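Local coordinates for Dps family protein (Staphylococcus aureus subsp. aureus, PDB 2D5K) that probably oxidises ferrous ions and stores the iron inside a twelve-subunit shell, and probably also compacts the bacterial nucleoid, at residues B[55-58]-B[59-63]. Numbering follows the deposited sequence.
Sequences YVDE and LAERI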
loop_
_atom_site.group_PDB
_atom_site.type_symbol
_atom_site.label_atom_id
_atom_site.label_comp_id
_atom_site.label_asym_id
_atom_site.label_seq_id
_atom_site.Cartn_x
_atom_site.Cartn_y
_atom_site.Cartn_z
ATOM N N TYR B 55 18.431 17.535 2.252
ATOM C CA TYR B 55 19.439 18.360 1.586
ATOM C C TYR B 55 20.814 18.119 2.173
ATOM O O TYR B 55 21.795 17.965 1.446
ATOM C CB TYR B 55 19.130 19.855 1.731
ATOM C CG TYR B 55 17.949 20.344 0.940
ATOM C CD1 TYR B 55 17.706 19.875 -0.350
ATOM C CD2 TYR B 55 17.087 21.306 1.470
ATOM C CE1 TYR B 55 16.633 20.350 -1.095
ATOM C CE2 TYR B 55 16.013 21.788 0.732
ATOM C CZ TYR B 55 15.793 21.305 -0.546
ATOM O OH TYR B 55 14.732 21.774 -1.277
ATOM N N VAL B 56 20.883 18.114 3.500
ATOM C CA VAL B 56 22.142 17.905 4.190
ATOM C C VAL B 56 22.817 16.614 3.738
ATOM O O VAL B 56 24.019 16.596 3.467
ATOM C CB VAL B 56 21.931 17.872 5.724
ATOM C CG1 VAL B 56 23.203 17.416 6.423
ATOM C CG2 VAL B 56 21.548 19.262 6.214
ATOM N N ASP B 57 22.042 15.541 3.647
ATOM C CA ASP B 57 22.594 14.257 3.237
ATOM C C ASP B 57 22.974 14.247 1.759
ATOM O O ASP B 57 24.044 13.754 1.392
ATOM C CB ASP B 57 21.591 13.140 3.526
ATOM C CG ASP B 57 22.219 11.761 3.452
ATOM O OD1 ASP B 57 23.235 11.533 4.142
ATOM O OD2 ASP B 57 21.693 10.906 2.714
ATOM N N GLU B 58 22.103 14.792 0.913
ATOM C CA GLU B 58 22.368 14.828 -0.522
ATOM C C GLU B 58 23.648 15.588 -0.845
ATOM O O GLU B 58 24.520 15.083 -1.551
ATOM C CB GLU B 58 21.205 15.483 -1.277
ATOM C CG GLU B 58 21.489 15.649 -2.776
ATOM C CD GLU B 58 20.471 16.520 -3.488
ATOM O OE1 GLU B 58 20.172 17.621 -2.979
ATOM O OE2 GLU B 58 19.984 16.111 -4.566
ATOM N N LEU B 59 23.758 16.809 -0.332
ATOM C CA LEU B 59 24.934 17.620 -0.604
ATOM C C LEU B 59 26.192 17.053 0.044
ATOM O O LEU B 59 27.277 17.115 -0.536
ATOM C CB LEU B 59 24.698 19.068 -0.153
ATOM C CG LEU B 59 23.501 19.777 -0.802
ATOM C CD1 LEU B 59 23.629 21.274 -0.590
ATOM C CD2 LEU B 59 23.443 19.480 -2.295
ATOM N N ALA B 60 26.057 16.490 1.240
ATOM C CA ALA B 60 27.211 15.912 1.916
ATOM C C ALA B 60 27.761 14.720 1.130
ATOM O O ALA B 60 28.974 14.564 1.002
ATOM C CB ALA B 60 26.834 15.470 3.325
ATOM N N GLU B 61 26.875 13.879 0.603
ATOM C CA GLU B 61 27.330 12.714 -0.150
ATOM C C GLU B 61 27.834 13.079 -1.541
ATOM O O GLU B 61 28.513 12.282 -2.186
ATOM C CB GLU B 61 26.227 11.659 -0.232
ATOM C CG GLU B 61 25.738 11.221 1.146
ATOM C CD GLU B 61 25.106 9.847 1.152
ATOM O OE1 GLU B 61 24.458 9.475 0.152
ATOM O OE2 GLU B 61 25.247 9.140 2.173
ATOM N N ARG B 62 27.501 14.279 -2.009
ATOM C CA ARG B 62 27.999 14.720 -3.307
ATOM C C ARG B 62 29.441 15.142 -3.066
ATOM O O ARG B 62 30.328 14.856 -3.870
ATOM C CB ARG B 62 27.191 15.906 -3.845
ATOM C CG ARG B 62 27.816 16.559 -5.087
ATOM C CD ARG B 62 28.057 15.533 -6.204
ATOM N NE ARG B 62 28.802 16.108 -7.328
ATOM C CZ ARG B 62 29.329 15.393 -8.316
ATOM N NH1 ARG B 62 29.197 14.071 -8.326
ATOM N NH2 ARG B 62 30.003 15.996 -9.290
ATOM N N ILE B 63 29.670 15.827 -1.948
ATOM C CA ILE B 63 31.011 16.265 -1.586
ATOM C C ILE B 63 31.906 15.031 -1.522
ATOM O O ILE B 63 33.068 15.070 -1.934
ATOM C CB ILE B 63 31.023 16.983 -0.213
ATOM C CG1 ILE B 63 30.334 18.348 -0.332
ATOM C CG2 ILE B 63 32.450 17.167 0.270
ATOM C CD1 ILE B 63 30.242 19.109 0.977
#
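Leu59 N donates to Tyr55 O over 2.9 Å with an N-H...O angle of 174°, and one residue further on Ala60 N reaches Val56 O at 3.0 Å. Glu61 N follows with Asp57 O at 2.9 Å, whereas Arg62 N is shared weakly between Glu58 O and Leu59 O. The four-residue spacing also brings two acids to one face. OD1 of Asp57 lies 3.7 Å from OE2 of Glu61, the carboxylate planes turned 49° apart. Glu61 CG, set beside its own backbone N (chi1 -57°), passes 3.1 Å from Asp57 O, and the chain runs on extended to bring its carboxylate level with that of Asp57. Such closeness of two acids would probably favour a bound cation, and each has a donor on a second subunit: Trp31 NE1 for Asp57 OD1 and His42 NE2 for Glu61 OE2. With His30 of that subunit packed against both acids, the arrangement is consistent with the ferroxidase centre that Dps proteins build between subunits. On another side of the helix, Leu59 crosses the Glu58 chain obliquely, its CD2 3.8 Å from Glu58 OE1. Ala60 is small enough for its buried place between Pro70 and Trp31 of the second subunit. Arg62 reaches off the helix, NH2 to Asp122 and NH1 to Asp137 of a third subunit, with NE bonded to Ser125. Within the four-helix bundle, apolar Leu59 of helix 38-65 suits the interior, packing with Tyr55 on Met132 of helix 123-147, while Val56 meets Trp19 and Leu59 meets Gln15 of helix 5-32.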